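Local coordinates for putative arylalkylamine N-Acetyltransferase 7 (Aedes aegypti, PDB 4FD7), which probably transfers an acetyl group from acetyl-coenzyme A to an amine, as a putative arylalkylamine N-acetyltransferase of the GNAT family, at residues D50-D55 with A76-M81; K62-A65 with A70-D73; A115-A120 with A124-I129; G211-A214 with R219-Y222. All blocks are in the same frame, centred on the assembly; numbering follows the deposited sequence.

How the contacts relate
The four contacts tie together helices that flank the GNAT sheet. Contacts 1 and 2 share helix 68-81, and their centres are about 9 Å apart; A53 CB packs on M71 SD at 3.7 Å. Contact 2 meets contact 3 through D73, which bonds to S119 and N118, the closest pair being D73 OD2 and S119 OG at 2.5 Å. Contact 4 is joined to contact 3 by a salt bridge from R219 to D127, and to contact 2 by K62 on N221. It stays about 11 Å from contact 1 at the nearest atoms. Contact 1 is linked through D55 to R160, in the loop that probably binds CoA.

Contact 1 (D50-D55 with A76-M81); sequences DYFARD and ALWKAM
F52 and W78 meet from two helices that stand well apart, one at the end of helix 41-55 and the other at the end of helix 68-81, with the CA of F52 and the CA of W78 12.3 Å from each other. Two large aromatic side chains span the gap. W78 presents the outer edge of its six-membered ring, and the closest approach is 3.6 Å between its CZ2 and CD2 of F52. The pair is oblique, the ring planes inclined at 66° and the centroids 5.9 Å apart. F52 reaches over because its CG is anti to the backbone N (chi1 174°). Tryptophan suits its place twice over: its indole packs on I45, M48 and C49 of helix 41-55, while its NE1 donates to M151 O on strand 146-155. On the far side of helix 41-55, R54 holds D55 side-on, with NE on OD1 at 2.7 Å and NH1 on OD2 at 2.9 Å, both carboxylate oxygens lying close to the guanidinium plane. D55 OD2 also pairs with R160, the first residue of an R-x-x-G-x-A sequence. The chemistry therefore divides by side: apolar rings join the two helices in the interior, and charged groups at the end of helix 41-55 link it to R160, in a loop that by family resemblance probably binds the CoA pyrophosphate.

Contact 2 (K62-A65 with A70-D73); sequences KGLA and AMGD
L64 lies against the first turns of helix 68-81, packing on A70 and M71, and here the contact is tight. Its CG is anti to the backbone N (chi1 -175°), which directs the branch toward the helix and sets CG 4.2 Å from SD of M71; the exact place of CD1, modelled too near the A70 methyl, is doubtful. In M71, chi1 (-72°) sets CG 3.4 Å from the backbone O of L64, and the bends at chi2 and chi3 then turn the sulfur and methyl toward C49 and A53 of helix 41-55. A flexible, polarisable methionine suits a place touched by two neighbours, and A70, a small residue, faces the leucine. The turn that makes this possible is a Schellman motif: G63 follows the last residue of helix 57-62, its positive phi of 71° comes easily to a residue without a side chain, and the chain then reverses to deliver L64. I125 of helix 120-136 closes over the leucine from another direction. At A65 the packing thins out. Its methyl turns from helix 68-81 toward A53 and R54, and it meets that helix chiefly through its CA, 4.0 Å from SD of M71, while exposed G63 and G72 bring no side chain to the interface.

Contact 3 (A115-A120 with A124-I129); sequences AQFNSA and AIYDTI
F117 and A115 pack against Y126 in an apolar cluster, with polar ties on several sides. The ring of F117 meets that of Y126 edge to face, its CE2 lying 3.4 Å from Y126 CG with the planes at 60°. Y126 holds its CG anti to the backbone N (chi1 -177°), which extends the ring out from the helix to the loop. At its far end the hydroxyl receives only a weak bond from A115 N, at 3.4 Å. A115 O accepts a hydrogen bond from a water that also donates to D127 OD1, 2.9 Å from the water oxygen, so the loop is tied by water to the helix. The amide of Q123 reinforces the same tie: its NE2 serves both A115 O and D127 OD1, and its OE1 accepts from F117 N. The other carboxylate oxygen of D127, OD2, forms a salt bridge with R219 NH1. Between these residues helix 120-136 begins, with S119 as its N-cap: serine OG reaches F122 N, and also bonds D73 OD2. A124 N bonds A120 O at 2.9 Å, an i to i+4 bond of the first turns. One turn on, A124 O is gripped twice, by T128 N and by T128 OG1 at 2.6 Å, from opposite faces of the carbonyl. Threonine suits a buried helical site because its hydroxyl can return to the previous turn. Its OG1 is shared further with Y222 OH.

Contact 4 (G211-A214 with R219-Y222); sequences GELA and RFNY
F220 sets its CB against the carbonyl of L213, 3.5 Å from the oxygen, and its ring comes up obliquely, with CD2 3.6 Å from the same L213 O. With CG anti to its carbonyl carbon, chi1 (-56°) places the phenyl beside the L213 carbonyl. L213 meets it only at the base, CB to CB at 4.0 Å; the rest of the leucine side chain runs on to T128 and Y131 of helix 120-136, where F220 also packs on D127 and T128. Both apolar residues thus fill the buried seam between helix 210-216 and that longer helix. The chain gets here by an inverse gamma turn centred on F220, closed by a weak bond from N221 N to R219 O, and this sharp bend points the F220 carbonyl at the helix. F220 O lies 3.3 Å from A214 CA and 3.4 Å from A214 CB, the methyl. It also nears A214 N, but at too poor an angle to bond. N221 OD1 also lies 3.8 Å from A214 CB, coming from a direction roughly at right angles to that of F220 O. At the other end of the phenyl, F220 CE1 lies over the face of the R219 guanidinium, which pairs with D127.

Contact 1 (D50-D55 with A76-M81)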
loop_
_atom_site.group_PDB
_atom_site.type_symbol
_atom_site.label_atom_id
_atom_site.label_comp_id
_atom_site.label_asym_id
_atom_site.label_seq_id
_atom_site.Cartn_x
_atom_site.Cartn_y
_atom_site.Cartn_z
ATOM N N ASP A 50 -1.034 2.877 13.911
ATOM C CA ASP A 50 -1.879 2.276 14.934
ATOM C C ASP A 50 -2.336 0.911 14.478
ATOM O O ASP A 50 -2.583 0.013 15.287
ATOM C CB ASP A 50 -3.118 3.138 15.185
ATOM C CG ASP A 50 -2.841 4.312 16.085
ATOM O OD1 ASP A 50 -1.756 4.352 16.695
ATOM O OD2 ASP A 50 -3.720 5.195 16.186
ATOM N N TYR A 51 -2.466 0.770 13.169
ATOM C CA TYR A 51 -3.060 -0.427 12.621
ATOM C C TYR A 51 -2.123 -1.207 11.704
ATOM O O TYR A 51 -1.716 -2.314 12.038
ATOM C CB TYR A 51 -4.382 -0.069 11.950
ATOM C CG TYR A 51 -5.280 0.715 12.881
ATOM C CD1 TYR A 51 -5.770 0.140 14.051
ATOM C CD2 TYR A 51 -5.617 2.033 12.607
ATOM C CE1 TYR A 51 -6.589 0.852 14.915
ATOM C CE2 TYR A 51 -6.442 2.759 13.467
ATOM C CZ TYR A 51 -6.920 2.164 14.617
ATOM O OH TYR A 51 -7.736 2.882 15.462
ATOM N N PHE A 52 -1.779 -0.635 10.557
ATOM C CA PHE A 52 -0.908 -1.312 9.601
ATOM C C PHE A 52 0.383 -1.842 10.231
ATOM O O PHE A 52 0.736 -3.011 10.045
ATOM C CB PHE A 52 -0.595 -0.380 8.438
ATOM C CG PHE A 52 0.414 -0.927 7.473
ATOM C CD1 PHE A 52 0.041 -1.823 6.480
ATOM C CD2 PHE A 52 1.734 -0.530 7.553
ATOM C CE1 PHE A 52 0.992 -2.325 5.586
ATOM C CE2 PHE A 52 2.688 -1.018 6.668
ATOM C CZ PHE A 52 2.324 -1.909 5.689
ATOM N N ALA A 53 1.065 -0.987 10.989
ATOM C CA ALA A 53 2.313 -1.365 11.655
ATOM C C ALA A 53 2.104 -2.525 12.616
ATOM O O ALA A 53 3.005 -3.328 12.826
ATOM C CB ALA A 53 2.895 -0.178 12.401
ATOM N N ARG A 54 0.916 -2.605 13.210
ATOM C CA ARG A 54 0.640 -3.648 14.181
ATOM C C ARG A 54 0.169 -4.949 13.535
ATOM O O ARG A 54 0.522 -6.031 13.999
ATOM C CB ARG A 54 -0.407 -3.169 15.187
ATOM C CG ARG A 54 -0.717 -4.189 16.266
ATOM C CD ARG A 54 -1.997 -3.849 16.996
ATOM N NE ARG A 54 -3.175 -3.883 16.127
ATOM C CZ ARG A 54 -4.293 -3.212 16.384
ATOM N NH1 ARG A 54 -5.321 -3.266 15.552
ATOM N NH2 ARG A 54 -4.377 -2.471 17.479
ATOM N N ASP A 55 -0.605 -4.840 12.457
ATOM C CA ASP A 55 -1.373 -5.980 11.955
ATOM C C ASP A 55 -0.846 -6.669 10.688
ATOM O O ASP A 55 -1.113 -7.844 10.476
ATOM C CB ASP A 55 -2.830 -5.556 11.755
ATOM C CG ASP A 55 -3.520 -5.243 13.066
ATOM O OD1 ASP A 55 -2.987 -5.651 14.125
ATOM O OD2 ASP A 55 -4.590 -4.601 13.048
ATOM N N ALA A 76 9.493 7.828 8.582
ATOM C CA ALA A 76 10.316 8.710 7.751
ATOM C C ALA A 76 9.983 8.493 6.267
ATOM O O ALA A 76 9.796 9.471 5.502
ATOM C CB ALA A 76 11.783 8.468 8.009
ATOM N N LEU A 77 9.891 7.222 5.869
ATOM C CA LEU A 77 9.535 6.874 4.478
ATOM C C LEU A 77 8.174 7.420 4.023
ATOM O O LEU A 77 8.075 8.085 2.971
ATOM C CB LEU A 77 9.573 5.354 4.263
ATOM C CG LEU A 77 9.383 4.912 2.806
ATOM C CD1 LEU A 77 10.356 5.702 1.956
ATOM C CD2 LEU A 77 9.622 3.427 2.638
ATOM N N TRP A 78 7.133 7.101 4.791
ATOM C CA TRP A 78 5.786 7.596 4.496
ATOM C C TRP A 78 5.763 9.117 4.381
ATOM O O TRP A 78 5.125 9.667 3.471
ATOM C CB TRP A 78 4.810 7.167 5.587
ATOM C CG TRP A 78 4.490 5.702 5.589
ATOM C CD1 TRP A 78 4.374 4.879 4.499
ATOM C CD2 TRP A 78 4.196 4.892 6.734
ATOM N NE1 TRP A 78 4.037 3.608 4.899
ATOM C CE2 TRP A 78 3.926 3.585 6.269
ATOM C CE3 TRP A 78 4.145 5.143 8.110
ATOM C CZ2 TRP A 78 3.606 2.534 7.129
ATOM C CZ3 TRP A 78 3.836 4.092 8.970
ATOM C CH2 TRP A 78 3.572 2.806 8.475
ATOM N N LYS A 79 6.427 9.791 5.329
ATOM C CA LYS A 79 6.471 11.251 5.322
ATOM C C LYS A 79 7.158 11.796 4.082
ATOM O O LYS A 79 6.749 12.846 3.572
ATOM C CB LYS A 79 7.093 11.826 6.603
ATOM C CG LYS A 79 6.156 11.730 7.793
ATOM C CD LYS A 79 6.642 12.519 8.989
ATOM C CE LYS A 79 5.662 12.354 10.128
ATOM N NZ LYS A 79 6.006 13.214 11.288
ATOM N N ALA A 80 8.175 11.093 3.595
ATOM C CA ALA A 80 8.794 11.489 2.323
ATOM C C ALA A 80 7.851 11.290 1.143
ATOM O O ALA A 80 7.925 12.032 0.151
ATOM C CB ALA A 80 10.099 10.747 2.078
ATOM N N MET A 81 6.975 10.294 1.234
ATOM C CA MET A 81 6.059 9.996 0.119
ATOM C C MET A 81 4.836 10.916 0.003
ATOM O O MET A 81 4.394 11.221 -1.103
ATOM C CB MET A 81 5.563 8.552 0.207
ATOM C CG MET A 81 6.660 7.495 0.042
ATOM S SD MET A 81 6.031 5.862 0.461
ATOM C CE MET A 81 4.822 5.629 -0.834
#

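Contact 2 (K62-A65 with A70-D73)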
loop_
_atom_site.group_PDB
_atom_site.type_symbol
_atom_site.label_atom_id
_atom_site.label_comp_id
_atom_site.label_asym_id
_atom_site.label_seq_id
_atom_site.Cartn_x
_atom_site.Cartn_y
_atom_site.Cartn_z
ATOM N N LYS A 62 8.220 -9.320 12.348
ATOM C CA LYS A 62 9.455 -8.661 12.780
ATOM C C LYS A 62 9.312 -7.900 14.098
ATOM O O LYS A 62 10.310 -7.388 14.627
ATOM C CB LYS A 62 9.979 -7.701 11.697
ATOM C CG LYS A 62 10.442 -8.379 10.420
ATOM C CD LYS A 62 11.410 -9.498 10.738
ATOM C CE LYS A 62 12.740 -9.275 10.081
ATOM N NZ LYS A 62 13.650 -10.382 10.489
ATOM N N GLY A 63 8.092 -7.817 14.630
ATOM C CA GLY A 63 7.880 -7.079 15.870
ATOM C C GLY A 63 7.998 -5.579 15.682
ATOM O O GLY A 63 8.281 -4.854 16.622
ATOM N N LEU A 64 7.815 -5.119 14.460
ATOM C CA LEU A 64 7.954 -3.721 14.131
ATOM C C LEU A 64 7.225 -2.707 15.036
ATOM O O LEU A 64 7.772 -1.688 15.334
ATOM C CB LEU A 64 7.550 -3.498 12.665
ATOM C CG LEU A 64 7.731 -2.107 12.070
ATOM C CD1 LEU A 64 8.586 -1.288 12.969
ATOM C CD2 LEU A 64 8.366 -2.196 10.714
ATOM N N ALA A 65 6.003 -2.987 15.441
ATOM C CA ALA A 65 5.219 -1.974 16.147
ATOM C C ALA A 65 5.710 -1.656 17.572
ATOM O O ALA A 65 5.315 -0.649 18.152
ATOM C CB ALA A 65 3.732 -2.353 16.162
ATOM N N ALA A 70 12.618 1.067 14.207
ATOM C CA ALA A 70 11.971 0.594 12.984
ATOM C C ALA A 70 10.723 1.418 12.618
ATOM O O ALA A 70 10.479 1.740 11.435
ATOM C CB ALA A 70 11.647 -0.882 13.112
ATOM N N MET A 71 9.933 1.767 13.628
ATOM C CA MET A 71 8.804 2.675 13.426
ATOM C C MET A 71 9.272 4.022 12.875
ATOM O O MET A 71 8.647 4.595 11.970
ATOM C CB MET A 71 8.028 2.854 14.728
ATOM C CG MET A 71 7.233 1.627 15.125
ATOM S SD MET A 71 5.980 1.222 13.897
ATOM C CE MET A 71 5.010 2.712 13.956
ATOM N N GLY A 72 10.393 4.516 13.398
ATOM C CA GLY A 72 10.962 5.757 12.911
ATOM C C GLY A 72 11.344 5.655 11.444
ATOM O O GLY A 72 11.189 6.622 10.690
ATOM N N ASP A 73 11.845 4.487 11.038
ATOM C CA ASP A 73 12.155 4.251 9.633
ATOM C C ASP A 73 10.913 4.347 8.762
ATOM O O ASP A 73 10.873 5.119 7.794
ATOM C CB ASP A 73 12.795 2.873 9.407
ATOM C CG ASP A 73 14.239 2.807 9.863
ATOM O OD1 ASP A 73 14.950 3.834 9.788
ATOM O OD2 ASP A 73 14.660 1.714 10.286
#

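Contact 3 (A115-A120 with A124-I129)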
loop_
_atom_site.group_PDB
_atom_site.type_symbol
_atom_site.label_atom_id
_atom_site.label_comp_id
_atom_site.label_asym_id
_atom_site.label_seq_id
_atom_site.Cartn_x
_atom_site.Cartn_y
_atom_site.Cartn_z
ATOM N N ALA A 115 17.528 2.770 -0.664
ATOM C CA ALA A 115 17.273 3.479 0.578
ATOM C C ALA A 115 17.923 2.791 1.767
ATOM O O ALA A 115 17.973 1.561 1.838
ATOM C CB ALA A 115 15.785 3.643 0.810
ATOM N N GLN A 116 18.405 3.606 2.695
ATOM C CA GLN A 116 19.088 3.130 3.885
ATOM C C GLN A 116 18.371 3.572 5.143
ATOM O O GLN A 116 17.961 4.731 5.272
ATOM C CB GLN A 116 20.514 3.648 3.887
ATOM C CG GLN A 116 21.291 3.061 2.745
ATOM C CD GLN A 116 21.633 1.611 2.982
ATOM O OE1 GLN A 116 21.545 1.110 4.112
ATOM N NE2 GLN A 116 22.025 0.921 1.918
ATOM N N PHE A 117 18.214 2.634 6.067
ATOM C CA PHE A 117 17.403 2.857 7.250
ATOM C C PHE A 117 18.230 2.558 8.491
ATOM O O PHE A 117 19.293 1.944 8.407
ATOM C CB PHE A 117 16.161 1.967 7.185
ATOM C CG PHE A 117 15.228 2.331 6.057
ATOM C CD1 PHE A 117 14.300 3.346 6.212
ATOM C CD2 PHE A 117 15.299 1.669 4.842
ATOM C CE1 PHE A 117 13.440 3.699 5.168
ATOM C CE2 PHE A 117 14.443 2.004 3.787
ATOM C CZ PHE A 117 13.512 3.017 3.954
ATOM N N ASN A 118 17.736 2.997 9.639
ATOM C CA ASN A 118 18.457 2.850 10.895
ATOM C C ASN A 118 18.322 1.456 11.476
ATOM O O ASN A 118 19.272 0.919 12.063
ATOM C CB ASN A 118 17.970 3.904 11.883
ATOM C CG ASN A 118 18.134 5.309 11.333
ATOM O OD1 ASN A 118 19.232 5.708 10.940
ATOM N ND2 ASN A 118 17.031 6.047 11.248
ATOM N N SER A 119 17.151 0.862 11.292
ATOM C CA SER A 119 16.851 -0.423 11.927
ATOM C C SER A 119 17.153 -1.598 11.011
ATOM O O SER A 119 16.795 -1.580 9.831
ATOM C CB SER A 119 15.381 -0.484 12.330
ATOM O OG SER A 119 14.554 -0.653 11.189
ATOM N N ALA A 120 17.784 -2.636 11.557
ATOM C CA ALA A 120 17.949 -3.876 10.810
ATOM C C ALA A 120 16.598 -4.360 10.325
ATOM O O ALA A 120 16.475 -4.828 9.193
ATOM C CB ALA A 120 18.600 -4.954 11.673
ATOM N N ALA A 124 15.538 -4.800 6.442
ATOM C CA ALA A 124 15.182 -6.117 5.934
ATOM C C ALA A 124 13.833 -6.101 5.236
ATOM O O ALA A 124 13.673 -6.701 4.169
ATOM C CB ALA A 124 15.185 -7.144 7.058
ATOM N N ILE A 125 12.847 -5.431 5.817
ATOM C CA ILE A 125 11.540 -5.405 5.150
ATOM C C ILE A 125 11.623 -4.715 3.781
ATOM O O ILE A 125 11.199 -5.254 2.741
ATOM C CB ILE A 125 10.486 -4.734 6.027
ATOM C CG1 ILE A 125 10.234 -5.598 7.263
ATOM C CG2 ILE A 125 9.187 -4.484 5.227
ATOM C CD1 ILE A 125 9.457 -4.901 8.360
ATOM N N TYR A 126 12.189 -3.519 3.796
ATOM C CA TYR A 126 12.440 -2.751 2.589
ATOM C C TYR A 126 13.179 -3.548 1.508
ATOM O O TYR A 126 12.747 -3.600 0.353
ATOM C CB TYR A 126 13.248 -1.509 2.958
ATOM C CG TYR A 126 13.516 -0.596 1.798
ATOM C CD1 TYR A 126 14.731 -0.636 1.129
ATOM C CD2 TYR A 126 12.561 0.312 1.373
ATOM C CE1 TYR A 126 14.989 0.196 0.059
ATOM C CE2 TYR A 126 12.808 1.154 0.285
ATOM C CZ TYR A 126 14.029 1.086 -0.362
ATOM O OH TYR A 126 14.306 1.917 -1.436
ATOM N N ASP A 127 14.312 -4.138 1.877
ATOM C CA ASP A 127 15.109 -4.918 0.937
ATOM C C ASP A 127 14.370 -6.174 0.462
ATOM O O ASP A 127 14.584 -6.636 -0.650
ATOM C CB ASP A 127 16.438 -5.328 1.573
ATOM C CG ASP A 127 17.337 -4.148 1.847
ATOM O OD1 ASP A 127 17.033 -3.047 1.337
ATOM O OD2 ASP A 127 18.354 -4.333 2.565
ATOM N N THR A 128 13.510 -6.733 1.303
ATOM C CA THR A 128 12.713 -7.891 0.877
ATOM C C THR A 128 11.738 -7.504 -0.231
ATOM O O THR A 128 11.672 -8.148 -1.294
ATOM C CB THR A 128 11.897 -8.465 2.039
ATOM O OG1 THR A 128 12.794 -8.931 3.048
ATOM C CG2 THR A 128 11.032 -9.626 1.559
ATOM N N ILE A 129 10.965 -6.452 0.028
ATOM C CA ILE A 129 10.038 -5.955 -0.981
ATOM C C ILE A 129 10.815 -5.587 -2.236
ATOM O O ILE A 129 10.395 -5.886 -3.347
ATOM C CB ILE A 129 9.263 -4.720 -0.480
ATOM C CG1 ILE A 129 8.326 -5.108 0.662
ATOM C CG2 ILE A 129 8.474 -4.087 -1.617
ATOM C CD1 ILE A 129 8.109 -3.983 1.662
HETATM O O HOH W 1 18.421 -0.853 0.073
#

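Contact 4 (G211-A214 with R219-Y222)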
loop_
_atom_site.group_PDB
_atom_site.type_symbol
_atom_site.label_atom_id
_atom_site.label_comp_id
_atom_site.label_asym_id
_atom_site.label_seq_id
_atom_site.Cartn_x
_atom_site.Cartn_y
_atom_site.Cartn_z
ATOM N N GLY A 211 9.648 -18.247 3.713
ATOM C CA GLY A 211 10.646 -19.298 3.861
ATOM C C GLY A 211 11.697 -19.272 2.757
ATOM O O GLY A 211 12.924 -19.323 3.004
ATOM N N GLU A 212 11.216 -19.187 1.521
ATOM C CA GLU A 212 12.113 -19.166 0.362
ATOM C C GLU A 212 12.936 -17.893 0.342
ATOM O O GLU A 212 14.117 -17.925 -0.008
ATOM C CB GLU A 212 11.354 -19.349 -0.958
ATOM C CG GLU A 212 12.277 -19.381 -2.195
ATOM C CD GLU A 212 11.625 -19.979 -3.433
ATOM O OE1 GLU A 212 10.469 -20.442 -3.352
ATOM O OE2 GLU A 212 12.287 -19.996 -4.498
ATOM N N LEU A 213 12.319 -16.775 0.719
ATOM C CA LEU A 213 13.053 -15.511 0.785
ATOM C C LEU A 213 14.213 -15.606 1.761
ATOM O O LEU A 213 15.297 -15.056 1.521
ATOM C CB LEU A 213 12.121 -14.370 1.177
ATOM C CG LEU A 213 11.184 -13.942 0.053
ATOM C CD1 LEU A 213 9.989 -13.179 0.616
ATOM C CD2 LEU A 213 11.940 -13.098 -0.978
ATOM N N ALA A 214 13.985 -16.320 2.858
ATOM C CA ALA A 214 15.034 -16.513 3.840
ATOM C C ALA A 214 16.137 -17.385 3.256
ATOM O O ALA A 214 17.305 -17.230 3.622
ATOM C CB ALA A 214 14.475 -17.114 5.120
ATOM N N ARG A 219 18.756 -12.303 5.889
ATOM C CA ARG A 219 18.113 -11.167 6.552
ATOM C C ARG A 219 16.605 -11.221 6.362
ATOM O O ARG A 219 15.848 -10.634 7.144
ATOM C CB ARG A 219 18.638 -9.834 6.016
ATOM C CG ARG A 219 20.065 -9.506 6.417
ATOM C CD ARG A 219 20.426 -8.095 5.979
ATOM N NE ARG A 219 20.423 -7.957 4.524
ATOM C CZ ARG A 219 19.704 -7.056 3.862
ATOM N NH1 ARG A 219 18.917 -6.222 4.526
ATOM N NH2 ARG A 219 19.773 -6.986 2.540
ATOM N N PHE A 220 16.179 -11.925 5.320
ATOM C CA PHE A 220 14.769 -11.952 4.940
ATOM C C PHE A 220 14.039 -13.045 5.696
ATOM O O PHE A 220 13.376 -13.889 5.083
ATOM C CB PHE A 220 14.597 -12.214 3.440
ATOM C CG PHE A 220 15.313 -11.230 2.537
ATOM C CD1 PHE A 220 15.909 -10.079 3.034
ATOM C CD2 PHE A 220 15.361 -11.462 1.170
ATOM C CE1 PHE A 220 16.560 -9.184 2.180
ATOM C CE2 PHE A 220 16.011 -10.574 0.309
ATOM C CZ PHE A 220 16.611 -9.431 0.822
ATOM N N ASN A 221 14.164 -13.029 7.018
ATOM C CA ASN A 221 13.598 -14.059 7.885
ATOM C C ASN A 221 12.367 -13.520 8.621
ATOM O O ASN A 221 12.436 -12.463 9.252
ATOM C CB ASN A 221 14.659 -14.493 8.902
ATOM C CG ASN A 221 14.361 -15.835 9.525
ATOM O OD1 ASN A 221 14.680 -16.885 8.949
ATOM N ND2 ASN A 221 13.760 -15.820 10.713
ATOM N N TYR A 222 11.254 -14.248 8.547
ATOM C CA TYR A 222 9.977 -13.781 9.076
ATOM C C TYR A 222 9.324 -14.853 9.915
ATOM O O TYR A 222 8.507 -15.633 9.413
ATOM C CB TYR A 222 9.058 -13.331 7.934
ATOM C CG TYR A 222 9.646 -12.152 7.219
ATOM C CD1 TYR A 222 9.379 -10.863 7.643
ATOM C CD2 TYR A 222 10.522 -12.324 6.151
ATOM C CE1 TYR A 222 9.946 -9.768 7.012
ATOM C CE2 TYR A 222 11.100 -11.235 5.515
ATOM C CZ TYR A 222 10.809 -9.968 5.948
ATOM O OH TYR A 222 11.374 -8.885 5.317
#